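Poly(A) ribonuclease pop2 (Schizosaccharomyces pombe, PDB 2P51) removes mRNA poly(A) tails as the catalytic 3'-exoribonuclease of the CCR4-NOT complex, releasing 5'-AMP with the help of divalent metal ions. Local coordinates at residues D25-N30 with Q138-E143; I206-K211 with S263-Q268. One frame throughout, in Å; residues are numbered along the deposited sequence.

Interaction 1 (D25-N30 with Q138-E143)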
loop_
_atom_site.group_PDB
_atom_site.type_symbol
_atom_site.label_atom_id
_atom_site.label_comp_id
_atom_site.label_asym_id
_atom_site.label_seq_id
_atom_site.Cartn_x
_atom_site.Cartn_y
_atom_site.Cartn_z
ATOM N N ASP A 25 8.249 11.902 5.929
ATOM C CA ASP A 25 8.478 10.684 6.709
ATOM C C ASP A 25 7.827 10.757 8.077
ATOM O O ASP A 25 7.887 11.847 8.698
ATOM C CB ASP A 25 9.974 10.432 6.959
ATOM C CG ASP A 25 10.556 9.614 5.830
ATOM O OD1 ASP A 25 10.198 8.460 5.565
ATOM O OD2 ASP A 25 11.456 10.175 5.163
ATOM N N VAL A 26 7.252 9.646 8.505
ATOM C CA VAL A 26 6.562 9.622 9.778
ATOM C C VAL A 26 7.199 8.521 10.622
ATOM O O VAL A 26 7.447 7.406 10.138
ATOM C CB VAL A 26 5.076 9.346 9.578
ATOM C CG1 VAL A 26 4.245 9.648 10.829
ATOM C CG2 VAL A 26 4.489 10.157 8.414
ATOM N N TRP A 27 7.447 8.905 11.891
ATOM C CA TRP A 27 8.047 8.070 12.921
ATOM C C TRP A 27 7.170 8.114 14.170
ATOM O O TRP A 27 6.145 8.801 14.130
ATOM C CB TRP A 27 9.448 8.580 13.308
ATOM C CG TRP A 27 10.356 8.589 12.092
ATOM C CD1 TRP A 27 10.626 9.646 11.267
ATOM C CD2 TRP A 27 11.093 7.475 11.584
ATOM N NE1 TRP A 27 11.500 9.237 10.279
ATOM C CE2 TRP A 27 11.798 7.923 10.448
ATOM C CE3 TRP A 27 11.249 6.137 11.968
ATOM C CZ2 TRP A 27 12.626 7.086 9.706
ATOM C CZ3 TRP A 27 12.075 5.298 11.223
ATOM C CH2 TRP A 27 12.752 5.785 10.104
ATOM N N SER A 28 7.530 7.402 15.226
ATOM C CA SER A 28 6.626 7.423 16.380
ATOM C C SER A 28 6.497 8.833 16.918
ATOM O O SER A 28 5.474 9.177 17.517
ATOM C CB SER A 28 7.169 6.462 17.444
ATOM O OG SER A 28 8.401 6.924 17.940
ATOM N N THR A 29 7.503 9.677 16.712
ATOM C CA THR A 29 7.577 11.014 17.308
ATOM C C THR A 29 6.676 12.058 16.633
ATOM O O THR A 29 6.353 13.069 17.241
ATOM C CB THR A 29 9.035 11.537 17.307
ATOM O OG1 THR A 29 9.583 11.353 15.991
ATOM C CG2 THR A 29 9.925 10.727 18.230
ATOM N N ASN A 30 6.265 11.791 15.378
ATOM C CA ASN A 30 5.417 12.774 14.711
ATOM C C ASN A 30 4.175 12.092 14.101
ATOM O O ASN A 30 3.478 12.724 13.296
ATOM C CB ASN A 30 6.214 13.567 13.674
ATOM C CG ASN A 30 6.715 12.676 12.557
ATOM O OD1 ASN A 30 6.814 11.454 12.699
ATOM N ND2 ASN A 30 7.032 13.295 11.417
ATOM N N GLN A 138 14.322 0.751 14.492
ATOM C CA GLN A 138 14.332 0.044 15.772
ATOM C C GLN A 138 14.107 1.052 16.890
ATOM O O GLN A 138 13.430 0.797 17.890
ATOM C CB GLN A 138 15.641 -0.735 15.952
ATOM C CG GLN A 138 15.554 -1.571 17.237
ATOM C CD GLN A 138 16.822 -2.371 17.455
ATOM O OE1 GLN A 138 17.376 -2.921 16.494
ATOM N NE2 GLN A 138 17.307 -2.468 18.686
ATOM N N GLU A 139 14.677 2.243 16.710
ATOM C CA GLU A 139 14.598 3.256 17.746
ATOM C C GLU A 139 13.271 4.021 17.780
ATOM O O GLU A 139 12.750 4.153 18.905
ATOM C CB GLU A 139 15.713 4.315 17.597
ATOM C CG GLU A 139 17.080 3.821 17.968
ATOM C CD GLU A 139 17.156 3.309 19.405
ATOM O OE1 GLU A 139 16.837 4.091 20.329
ATOM O OE2 GLU A 139 17.536 2.115 19.542
ATOM N N VAL A 140 12.798 4.525 16.625
ATOM C CA VAL A 140 11.586 5.384 16.707
ATOM C C VAL A 140 10.578 4.941 15.672
ATOM O O VAL A 140 9.737 5.690 15.204
ATOM C CB VAL A 140 11.914 6.866 16.527
ATOM C CG1 VAL A 140 12.651 7.416 17.761
ATOM C CG2 VAL A 140 12.756 7.130 15.303
ATOM N N GLY A 141 10.654 3.661 15.258
ATOM C CA GLY A 141 9.612 3.210 14.348
ATOM C C GLY A 141 8.253 3.230 15.011
ATOM O O GLY A 141 8.105 3.064 16.224
ATOM N N ILE A 142 7.208 3.412 14.216
ATOM C CA ILE A 142 5.846 3.423 14.747
ATOM C C ILE A 142 5.378 2.048 15.180
ATOM O O ILE A 142 5.677 1.060 14.531
ATOM C CB ILE A 142 4.885 3.942 13.650
ATOM C CG1 ILE A 142 5.256 5.369 13.247
ATOM C CG2 ILE A 142 3.433 3.805 14.055
ATOM C CD1 ILE A 142 4.819 5.692 11.803
ATOM N N GLU A 143 4.576 1.962 16.252
ATOM C CA GLU A 143 3.879 0.710 16.531
ATOM C C GLU A 143 2.654 0.586 15.635
ATOM O O GLU A 143 1.837 1.534 15.660
ATOM C CB GLU A 143 3.396 0.652 17.985
ATOM C CG GLU A 143 4.542 0.379 18.954
ATOM C CD GLU A 143 5.075 -1.040 18.801
ATOM O OE1 GLU A 143 4.438 -1.941 18.201
ATOM O OE2 GLU A 143 6.196 -1.245 19.312
HETATM O O HOH W 1 9.851 4.682 20.083
#

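Interaction 2 (I206-K211 with S263-Q268)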
loop_
_atom_site.group_PDB
_atom_site.type_symbol
_atom_site.label_atom_id
_atom_site.label_comp_id
_atom_site.label_asym_id
_atom_site.label_seq_id
_atom_site.Cartn_x
_atom_site.Cartn_y
_atom_site.Cartn_z
ATOM N N ILE A 206 -4.345 -1.433 -9.825
ATOM C CA ILE A 206 -3.845 -1.107 -11.176
ATOM C C ILE A 206 -3.293 -2.356 -11.869
ATOM O O ILE A 206 -3.338 -2.403 -13.096
ATOM C CB ILE A 206 -2.764 -0.013 -11.088
ATOM C CG1 ILE A 206 -3.342 1.321 -10.610
ATOM C CG2 ILE A 206 -1.986 0.174 -12.395
ATOM C CD1 ILE A 206 -2.242 2.343 -10.295
ATOM N N LYS A 207 -2.754 -3.319 -11.106
ATOM C CA LYS A 207 -2.271 -4.545 -11.750
ATOM C C LYS A 207 -3.423 -5.356 -12.333
ATOM O O LYS A 207 -3.329 -5.947 -13.428
ATOM C CB LYS A 207 -1.528 -5.452 -10.759
ATOM C CG LYS A 207 -0.956 -6.730 -11.407
ATOM C CD LYS A 207 0.319 -6.520 -12.174
ATOM C CE LYS A 207 0.752 -7.854 -12.824
ATOM N NZ LYS A 207 1.826 -7.558 -13.820
ATOM N N TYR A 208 -4.522 -5.411 -11.579
ATOM C CA TYR A 208 -5.691 -6.066 -12.127
ATOM C C TYR A 208 -6.138 -5.348 -13.407
ATOM O O TYR A 208 -6.448 -5.943 -14.430
ATOM C CB TYR A 208 -6.845 -6.068 -11.096
ATOM C CG TYR A 208 -8.147 -6.580 -11.697
ATOM C CD1 TYR A 208 -8.354 -7.963 -11.791
ATOM C CD2 TYR A 208 -9.164 -5.724 -12.168
ATOM C CE1 TYR A 208 -9.535 -8.434 -12.337
ATOM C CE2 TYR A 208 -10.338 -6.211 -12.718
ATOM C CZ TYR A 208 -10.511 -7.580 -12.796
ATOM O OH TYR A 208 -11.657 -8.107 -13.328
ATOM N N ILE A 209 -6.218 -4.012 -13.349
ATOM C CA ILE A 209 -6.669 -3.250 -14.516
ATOM C C ILE A 209 -5.716 -3.463 -15.694
ATOM O O ILE A 209 -6.182 -3.793 -16.810
ATOM C CB ILE A 209 -6.800 -1.754 -14.169
ATOM C CG1 ILE A 209 -7.794 -1.481 -13.057
ATOM C CG2 ILE A 209 -7.155 -0.995 -15.461
ATOM C CD1 ILE A 209 -7.859 -0.039 -12.568
ATOM N N MET A 210 -4.403 -3.305 -15.462
ATOM C CA MET A 210 -3.469 -3.347 -16.585
ATOM C C MET A 210 -3.320 -4.772 -17.088
ATOM O O MET A 210 -3.407 -4.958 -18.317
ATOM C CB MET A 210 -2.091 -2.757 -16.248
ATOM C CG MET A 210 -2.197 -1.251 -15.981
ATOM S SD MET A 210 -2.524 -0.395 -17.547
ATOM C CE MET A 210 -0.844 -0.343 -18.203
ATOM N N LYS A 211 -3.073 -5.747 -16.242
ATOM C CA LYS A 211 -2.823 -7.099 -16.769
ATOM C C LYS A 211 -4.121 -7.838 -17.025
ATOM O O LYS A 211 -4.309 -8.318 -18.143
ATOM C CB LYS A 211 -1.964 -7.924 -15.816
ATOM C CG LYS A 211 -1.717 -9.331 -16.430
ATOM C CD LYS A 211 -0.788 -10.190 -15.690
ATOM C CE LYS A 211 -0.587 -11.555 -16.357
ATOM N NZ LYS A 211 -0.320 -11.461 -17.810
ATOM N N SER A 263 -16.587 0.628 -13.994
ATOM C CA SER A 263 -17.034 0.194 -12.657
ATOM C C SER A 263 -16.778 -1.281 -12.502
ATOM O O SER A 263 -16.705 -1.750 -11.340
ATOM C CB SER A 263 -18.517 0.539 -12.480
ATOM O OG SER A 263 -19.320 -0.368 -13.265
ATOM N N ARG A 264 -16.561 -2.047 -13.565
ATOM C CA ARG A 264 -16.260 -3.483 -13.424
ATOM C C ARG A 264 -14.904 -3.740 -12.803
ATOM O O ARG A 264 -14.469 -4.832 -12.443
ATOM C CB ARG A 264 -16.346 -4.206 -14.784
ATOM C CG ARG A 264 -17.790 -4.179 -15.305
ATOM C CD ARG A 264 -17.929 -4.722 -16.712
ATOM N NE ARG A 264 -17.401 -3.732 -17.652
ATOM C CZ ARG A 264 -17.489 -3.874 -18.973
ATOM N NH1 ARG A 264 -18.082 -4.956 -19.468
ATOM N NH2 ARG A 264 -16.986 -2.937 -19.750
ATOM N N MET A 265 -14.141 -2.664 -12.635
ATOM C CA MET A 265 -12.875 -2.974 -11.977
ATOM C C MET A 265 -12.811 -2.706 -10.504
ATOM O O MET A 265 -11.774 -2.969 -9.909
ATOM C CB MET A 265 -11.880 -2.141 -12.776
ATOM C CG MET A 265 -11.886 -2.983 -14.158
ATOM S SD MET A 265 -10.959 -1.945 -15.120
ATOM C CE MET A 265 -9.982 -2.352 -16.445
ATOM N N LEU A 266 -13.921 -2.188 -10.014
ATOM C CA LEU A 266 -13.969 -1.933 -8.587
ATOM C C LEU A 266 -13.768 -3.195 -7.723
ATOM O O LEU A 266 -14.394 -4.238 -7.888
ATOM C CB LEU A 266 -15.348 -1.340 -8.255
ATOM C CG LEU A 266 -15.518 -0.429 -7.056
ATOM C CD1 LEU A 266 -14.614 0.805 -7.051
ATOM C CD2 LEU A 266 -16.982 0.030 -6.973
ATOM N N ASN A 267 -12.890 -3.037 -6.733
ATOM C CA ASN A 267 -12.614 -4.027 -5.692
ATOM C C ASN A 267 -12.154 -5.351 -6.278
ATOM O O ASN A 267 -12.467 -6.406 -5.699
ATOM C CB ASN A 267 -13.834 -4.203 -4.770
ATOM C CG ASN A 267 -14.235 -2.870 -4.154
ATOM O OD1 ASN A 267 -13.592 -1.829 -4.283
ATOM N ND2 ASN A 267 -15.356 -2.876 -3.481
ATOM N N GLN A 268 -11.422 -5.350 -7.372
ATOM C CA GLN A 268 -10.891 -6.621 -7.864
ATOM C C GLN A 268 -9.386 -6.650 -7.578
ATOM O O GLN A 268 -8.659 -5.788 -8.081
ATOM C CB GLN A 268 -11.110 -6.818 -9.368
ATOM C CG GLN A 268 -12.573 -6.675 -9.831
ATOM C CD GLN A 268 -13.421 -7.714 -9.145
ATOM O OE1 GLN A 268 -13.067 -8.883 -9.204
ATOM N NE2 GLN A 268 -14.523 -7.316 -8.474
HETATM O O HOH W 2 -13.892 -6.838 -13.689
#

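Interaction 1 (D25-N30 with Q138-E143)
W27 and S28 pass G141 and I142 with the CA atoms of S28 and I142 4.4 Å apart, and one backbone bond fastens the crossing: S28 N donates to V140 O at 2.8 Å, nearly straight at the hydrogen (171°), with the donor tilted 20° from the carbonyl plane. S28 OG, turned to lie between its own backbone N and carbonyl carbon (chi1 65°), also comes within 3.3 Å of V140 O, but this bond is weak and not settled. V140 O further lies in the plane of the W27 indole, beside its edge, 3.6 Å from CE3. V140 CG2 approaches from off the ring plane, 3.8 Å from W27 CE3. K136 and H137 of the same helix, 134-140, also pack on the indole, through a cation-pi and an edge-to-face contact. The site lies at the margin of the mixed sheet of the DEDD nuclease fold: strand 23-26 is an outermost strand, and both V26 and I142 form backbone hydrogen bonds with N109 of strand 105-109. I142 packs beside the end of strand 23-26, with CG1 3.5 Å from W27 C and CD1 3.6 Å from V26 O. The N30 amide fixes the shape of the first segment, since its OD1 accepts W27 N at 2.7 Å, in the carbonyl plane, while its ND2 donates to D25 O on a lone pair. Both ends of that amide are therefore engaged by backbone, which fixes its rotation as it bridges D25 and W27 ahead of helix 31-41.

Interaction 2 (I206-K211 with S263-Q268)
Helix 206-213 faces a short 3-10 turn and the type II beta turn M265 to Q268, with CA atoms 6.7 Å apart both for Y208 and Q268 and for I209 and M265. Y208 carries its CG anti to the backbone N (chi1 172°), which lays the ring alongside the Q268 side chain. Q268 CB stands over the middle of one ring face, 3.4 Å from the centroid and 8° off the normal, a CH-pi contact; CG follows at 3.7 Å from Y208 CE2. The bend at chi2 then takes the Q268 amide back to its own turn, where NE2 donates to L266 O at 3.1 Å. M265 CG meets the Y208 ring in its plane, at the edge, 3.9 Å from CE2. A water 2.6 Å from Y208 OH lies near R264 O. Beyond CG the methionine is extended and crosses I209 at about a right angle, with SD 3.8 Å from I209 CG1; the closer approach of CE to I209 CG2 is unusually tight and doubtful. Replacing Y208 by an alanine is likely to leave Q268 CB without its ring face, a gap beside M265 CG, and the water without its hydroxyl partner. Away from the metal site, this packs the helix against the segment that follows helix 238-257. With its amide spent within its own turn, Q268 turns methylenes to the ring, so direct side-chain contacts are apolar and CH-pi.

From the N terminus, the chain leaves edge strand 23-26 and passes through helix 31-41, metal-binding strand 47-53 and strands 87-93 and 105-109 before interaction 1 closes this loop of 107 residues at the end of helix 134-140. Strand 163-166, D172 of the metal site and strand 203-205 follow. Interaction 2 then closes a second, strand-free loop of 51 residues that contains helix 238-257, with D241. The two loops run in series, neither nested nor crossed. Their centres are about 33 Å apart on opposite sides of the chain's centre: interaction 1 lies by outermost strand 23-26, interaction 2 just beyond the other outermost strand, 203-205.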